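Local coordinates for aspartate aminotransferase, mitochondrial (Trypanosoma brucei brucei, PDB 4W5K), which probably transfers the amino group of L-aspartate to 2-oxoglutarate with pyridoxal 5'-phosphate as cofactor, working as a homodimer, at residues V208-Q213 against Y222-P227; E73-L78 against V239-S244. The protein carries 1 engineered substitution. One frame throughout, in Å; residues are numbered along the deposited sequence. Where two conformers were deposited one is given.

Contact 1 of 2, residues V208-Q213 against Y222-P227. With PLP (pyridoxal-5'-phosphate), chain C; MLT (D-malate), chain D.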
# COMPACT_ATOMS: atom_id res chain seq x y z
N VAL A 208 -8.43 -10.08 16.04
CA VAL A 208 -7.50 -9.39 16.96
C VAL A 208 -6.75 -8.29 16.23
O VAL A 208 -6.06 -8.55 15.24
CB VAL A 208 -6.50 -10.36 17.55
CG1 VAL A 208 -5.46 -9.60 18.45
CG2 VAL A 208 -7.23 -11.39 18.37
N ASP A 209 -6.91 -7.05 16.68
CA ASP A 209 -6.09 -5.94 16.21
C ASP A 209 -4.92 -5.83 17.18
O ASP A 209 -5.09 -5.42 18.34
CB ASP A 209 -6.91 -4.64 16.13
CG ASP A 209 -6.09 -3.46 15.59
OD1 ASP A 209 -4.85 -3.56 15.52
OD2 ASP A 209 -6.70 -2.42 15.23
N MET A 210 -3.74 -6.27 16.74
CA MET A 210 -2.53 -6.24 17.58
C MET A 210 -1.55 -5.22 17.01
O MET A 210 -0.65 -5.57 16.23
CB MET A 210 -1.86 -7.62 17.65
CG MET A 210 -0.68 -7.62 18.67
SD MET A 210 -0.06 -9.26 19.06
CE MET A 210 0.66 -9.73 17.49
N ALA A 211 -1.75 -3.96 17.40
CA ALA A 211 -0.96 -2.87 16.82
C ALA A 211 0.26 -2.54 17.66
O ALA A 211 1.11 -1.79 17.19
CB ALA A 211 -1.85 -1.60 16.64
N TYR A 212 0.37 -3.07 18.88
CA TYR A 212 1.41 -2.63 19.81
C TYR A 212 2.10 -3.76 20.56
O TYR A 212 2.49 -3.57 21.70
CB TYR A 212 0.82 -1.64 20.84
CG TYR A 212 0.17 -0.45 20.19
CD1 TYR A 212 0.95 0.58 19.67
CD2 TYR A 212 -1.23 -0.35 20.08
CE1 TYR A 212 0.38 1.67 19.05
CE2 TYR A 212 -1.82 0.75 19.44
CZ TYR A 212 -0.99 1.75 18.93
OH TYR A 212 -1.53 2.85 18.30
N GLN A 213 2.29 -4.91 19.92
CA GLN A 213 3.01 -6.00 20.58
C GLN A 213 4.42 -5.57 21.01
O GLN A 213 5.19 -5.08 20.19
CB GLN A 213 3.13 -7.22 19.67
CG GLN A 213 3.65 -8.46 20.44
CD GLN A 213 4.09 -9.60 19.54
OE1 GLN A 213 4.00 -9.50 18.32
NE2 GLN A 213 4.58 -10.69 20.14
N TYR A 222 3.92 -11.55 26.73
CA TYR A 222 2.77 -11.06 27.49
C TYR A 222 1.81 -10.30 26.57
O TYR A 222 0.60 -10.48 26.63
CB TYR A 222 3.25 -10.19 28.66
CG TYR A 222 2.14 -9.61 29.52
CD1 TYR A 222 1.49 -8.43 29.15
CD2 TYR A 222 1.78 -10.21 30.73
CE1 TYR A 222 0.48 -7.89 29.94
CE2 TYR A 222 0.78 -9.67 31.53
CZ TYR A 222 0.14 -8.51 31.13
OH TYR A 222 -0.85 -7.98 31.94
N ASP A 223 2.36 -9.43 25.71
CA ASP A 223 1.50 -8.59 24.90
C ASP A 223 0.78 -9.38 23.81
O ASP A 223 -0.20 -8.91 23.26
CB ASP A 223 2.29 -7.46 24.24
CG ASP A 223 2.72 -6.39 25.23
OD1 ASP A 223 2.24 -6.40 26.40
OD2 ASP A 223 3.54 -5.53 24.82
N ALA A 224 1.29 -10.57 23.48
CA ALA A 224 0.62 -11.39 22.46
C ALA A 224 -0.29 -12.47 23.10
O ALA A 224 -0.69 -13.43 22.45
CB ALA A 224 1.64 -12.04 21.51
N PHE A 225 -0.59 -12.31 24.39
CA PHE A 225 -1.43 -13.30 25.07
C PHE A 225 -2.77 -13.56 24.35
O PHE A 225 -3.17 -14.71 24.19
CB PHE A 225 -1.70 -12.87 26.53
CG PHE A 225 -2.61 -13.80 27.27
CD1 PHE A 225 -2.15 -15.03 27.69
CD2 PHE A 225 -3.93 -13.46 27.50
CE1 PHE A 225 -3.00 -15.92 28.37
CE2 PHE A 225 -4.79 -14.34 28.14
CZ PHE A 225 -4.31 -15.56 28.60
N VAL A 226 -3.44 -12.51 23.92
CA VAL A 226 -4.78 -12.70 23.36
C VAL A 226 -4.80 -13.58 22.08
O VAL A 226 -5.57 -14.54 22.03
CB VAL A 226 -5.46 -11.33 23.11
CG1 VAL A 226 -6.72 -11.49 22.29
CG2 VAL A 226 -5.82 -10.71 24.47
N PRO A 227 -3.94 -13.31 21.08
CA PRO A 227 -3.97 -14.23 19.92
C PRO A 227 -3.40 -15.62 20.24
O PRO A 227 -3.91 -16.64 19.75
CB PRO A 227 -3.12 -13.50 18.88
CG PRO A 227 -2.26 -12.57 19.67
CD PRO A 227 -3.10 -12.13 20.82
N1 PLP C . -5.15 -0.36 14.87
C2 PLP C . -4.87 0.40 15.99
C2A PLP C . -5.57 0.05 17.26
C3 PLP C . -3.98 1.46 15.92
O3 PLP C . -3.71 2.24 17.01
C4 PLP C . -3.35 1.76 14.72
C4A PLP C . -2.22 2.76 14.74
O4A PLP C . -2.50 3.96 14.80
C5 PLP C . -3.62 0.99 13.59
C6 PLP C . -4.51 -0.08 13.68
C5A PLP C . -2.97 1.32 12.25
O4P PLP C . -1.63 0.89 12.23
P PLP C . -0.76 0.96 10.95
O1P PLP C . -0.03 2.27 10.89
O2P PLP C . -1.63 0.79 9.73
O3P PLP C . 0.21 -0.19 11.08
C1 MLT D . -1.02 -16.42 31.33
O1 MLT D . -1.89 -15.58 31.69
O2 MLT D . -1.26 -17.65 31.36
C2 MLT D . 0.34 -15.92 30.85
O3 MLT D . 0.24 -14.53 30.87
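With CG anti to the backbone N (chi1 -174°) and the chain still straight at the next bond (chi2 168°), Met-210 sends its sulfur away from the strand and onto the turn at Ala-224 and the helix behind it. SD stops 4.0 Å from CG of Pro-227, the two side chains crossing at about a right angle, and also meets CB of Ala-224. Val-208, on the same side of the strand, splits its branches: CG2 touches Val-226 CG1 at 4.0 Å, while CG1 lies 4.2 Å from Pro-227 CD. Farther along, the extended Gln-213 brings NE2 within 3.5 Å of Ala-224 CB; that amide nitrogen donates to the carbonyls of Leu-78 and Leu-220. Asp-223 packs its CB on Gln-213 CG, its carboxylate turned 63° from the amide and bound through OD1 to Thr-217. Other residues of 208-213 face the cofactor. Asp-209 OD2 approaches PLP N1 to 2.6 Å, Ala-211 CB lies against the pyridine ring, and Tyr-212 OH is hydrogen-bonded to PLP O3 at 2.6 Å. An aspartate at the pyridine nitrogen and a tyrosine at O3, carried at a strand end of the large-domain sheet, mark the cofactor site of fold-type I aspartate aminotransferases.

Contact 2 of 2, residues E73-L78 against V239-S244; sequences EEAQKL and VAQSFS. With PLP (pyridoxal-5'-phosphate), chain C.
Ser-242 OG is gripped twice, and the residues flanking it in sequence, Gln-241 and Phe-243, pack on Ala-75 and Leu-78 of helix 69-80. The hydroxyl donates to the cofactor phosphate, 2.6 Å from PLP O3P, and accepts from the backbone N of Ser-244 at 3.1 Å in a nearly straight bond (162°), which makes an ST turn. Ser-244 OG also lies beside the phosphate, 2.9 Å from PLP O3P, although its one proton has a second oxygen, O1P, to choose from.

Toward the helix the contact is mainly apolar. Leu-78 and Phe-243 come from opposite directions, and the methyl CD2 of Leu-78 meets the ring at its edge, in the ring plane, 3.7 Å from Phe-243 CE1. Ala-75 CB reaches another part of that rim, 3.8 Å from Phe-243 CZ, so Phe-243 joins the turn to helix 69-80 through its ring edge; Phe-71 meets the same ring with its own plane steeply inclined. The extended chain of Gln-241 (chi1 174°) carries its amide group to the carbonyl of Ala-75 and the isobutyl group of Leu-78.

On another side of the helix Lys-77 NZ forms a salt bridge with Glu-74 OE2 at 2.8 Å, on the syn side and 27° out of the carboxylate plane. Lys-298 makes a second salt bridge to the same oxygen.

Gly-100 N, Thr-101 OG1, Arg-253 and Tyr-62 OH of the second subunit are also hydrogen-bonded to PLP, and as in related aminotransferases probably to its phosphate. Hydroxyls, a backbone N-H at the start of helix 99-110 and an arginine would together probably stabilise a doubly charged phosphate.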
# COMPACT_ATOMS: atom_id res chain seq x y z
N GLU A 73 7.21 -15.27 7.47
CA GLU A 73 7.57 -16.33 8.40
C GLU A 73 7.96 -15.78 9.79
O GLU A 73 7.49 -16.29 10.82
CB GLU A 73 8.72 -17.15 7.83
CG GLU A 73 9.16 -18.32 8.68
CD GLU A 73 10.14 -19.21 7.95
OE1 GLU A 73 10.90 -19.93 8.62
OE2 GLU A 73 10.14 -19.18 6.70
N GLU A 74 8.80 -14.74 9.80
CA GLU A 74 9.21 -14.13 11.08
C GLU A 74 8.03 -13.43 11.77
O GLU A 74 7.93 -13.48 13.00
CB GLU A 74 10.36 -13.14 10.88
CG GLU A 74 11.70 -13.77 10.45
CD GLU A 74 12.12 -14.94 11.32
OE1 GLU A 74 12.23 -14.76 12.56
OE2 GLU A 74 12.37 -16.04 10.76
N ALA A 75 7.16 -12.78 11.00
CA ALA A 75 5.97 -12.15 11.57
C ALA A 75 5.08 -13.18 12.27
O ALA A 75 4.62 -12.95 13.39
CB ALA A 75 5.18 -11.41 10.51
N GLN A 76 4.85 -14.31 11.59
CA GLN A 76 4.11 -15.41 12.21
C GLN A 76 4.72 -15.86 13.54
O GLN A 76 4.01 -16.03 14.54
CB GLN A 76 4.07 -16.62 11.29
CG GLN A 76 3.28 -16.43 10.03
CD GLN A 76 3.38 -17.65 9.13
OE1 GLN A 76 4.46 -18.23 8.98
NE2 GLN A 76 2.25 -18.11 8.60
N LYS A 77 6.03 -16.10 13.52
CA LYS A 77 6.70 -16.61 14.71
C LYS A 77 6.68 -15.61 15.87
O LYS A 77 6.57 -16.00 17.05
CB LYS A 77 8.14 -17.02 14.38
CG LYS A 77 8.23 -18.27 13.50
CD LYS A 77 9.65 -18.79 13.35
CE LYS A 77 10.55 -17.77 12.69
NZ LYS A 77 11.89 -18.36 12.33
N LEU A 78 6.78 -14.32 15.53
CA LEU A 78 6.75 -13.27 16.56
C LEU A 78 5.35 -13.17 17.16
O LEU A 78 5.19 -13.02 18.38
CB LEU A 78 7.18 -11.91 15.97
CG LEU A 78 7.03 -10.71 16.92
CD1 LEU A 78 7.97 -10.83 18.11
CD2 LEU A 78 7.25 -9.40 16.17
N VAL A 239 -5.72 -12.21 12.89
CA VAL A 239 -4.86 -11.26 13.59
C VAL A 239 -4.30 -10.23 12.61
O VAL A 239 -3.71 -10.62 11.60
CB VAL A 239 -3.66 -11.96 14.28
CG1 VAL A 239 -2.84 -10.92 15.08
CG2 VAL A 239 -4.14 -13.06 15.24
N ALA A 240 -4.53 -8.94 12.90
CA ALA A 240 -3.93 -7.85 12.13
C ALA A 240 -2.76 -7.33 12.94
O ALA A 240 -2.95 -6.85 14.06
CB ALA A 240 -4.94 -6.73 11.87
N GLN A 241 -1.56 -7.47 12.39
CA GLN A 241 -0.34 -7.21 13.14
C GLN A 241 0.41 -6.00 12.54
O GLN A 241 0.81 -6.03 11.38
CB GLN A 241 0.54 -8.48 13.13
CG GLN A 241 1.91 -8.35 13.73
CD GLN A 241 2.69 -9.65 13.64
OE1 GLN A 241 2.54 -10.40 12.67
NE2 GLN A 241 3.57 -9.90 14.61
N SER A 242 0.62 -4.96 13.35
CA SER A 242 1.33 -3.76 12.90
C SER A 242 2.78 -3.71 13.38
O SER A 242 3.06 -4.00 14.55
CB SER A 242 0.60 -2.50 13.39
OG SER A 242 1.35 -1.33 13.09
N PHE A 243 3.68 -3.31 12.49
CA PHE A 243 5.06 -3.06 12.87
C PHE A 243 5.39 -1.59 12.94
O PHE A 243 6.56 -1.20 13.11
CB PHE A 243 6.00 -3.81 11.90
CG PHE A 243 5.85 -5.29 12.01
CD1 PHE A 243 6.20 -5.94 13.19
CD2 PHE A 243 5.26 -6.03 11.00
CE1 PHE A 243 6.02 -7.32 13.33
CE2 PHE A 243 5.10 -7.42 11.13
CZ PHE A 243 5.48 -8.06 12.29
N SER A 244 4.35 -0.75 12.88
CA SER A 244 4.56 0.70 12.87
C SER A 244 5.12 1.22 14.18
O SER A 244 6.16 1.88 14.19
CB SER A 244 3.24 1.41 12.55
OG SER A 244 2.84 1.13 11.21
N1 PLP C . -5.15 -0.36 14.87
C2 PLP C . -4.87 0.40 15.99
C2A PLP C . -5.57 0.05 17.26
C3 PLP C . -3.98 1.46 15.92
O3 PLP C . -3.71 2.24 17.01
C4 PLP C . -3.35 1.76 14.72
C4A PLP C . -2.22 2.76 14.74
O4A PLP C . -2.50 3.96 14.80
C5 PLP C . -3.62 0.99 13.59
C6 PLP C . -4.51 -0.08 13.68
C5A PLP C . -2.97 1.32 12.25
O4P PLP C . -1.63 0.89 12.23
P PLP C . -0.76 0.96 10.95
O1P PLP C . -0.03 2.27 10.89
O2P PLP C . -1.63 0.79 9.73
O3P PLP C . 0.21 -0.19 11.08

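The two contacts have centres about 10 Å apart and share the large mixed sheet, in which strands 205-210 and 238-242 are parallel neighbours. Backbone bonds probably join them directly, Val-208 O to Ala-240 N and Met-210 N to Ala-240 O, each at 2.8 Å. Along the chain 73-78 comes first, then both segments of contact 1, and last 239-244, so the long-range closure of contact 2 encompasses the local one; helix 225-230 leads on to strand 238-242. The strand ends converge on one PLP: 208-213 supplies groups around the pyridine ring and 239-244 groups around the phosphate, so two adjacent strands, each in contact with a helix, bring groups to different parts of the same cofactor.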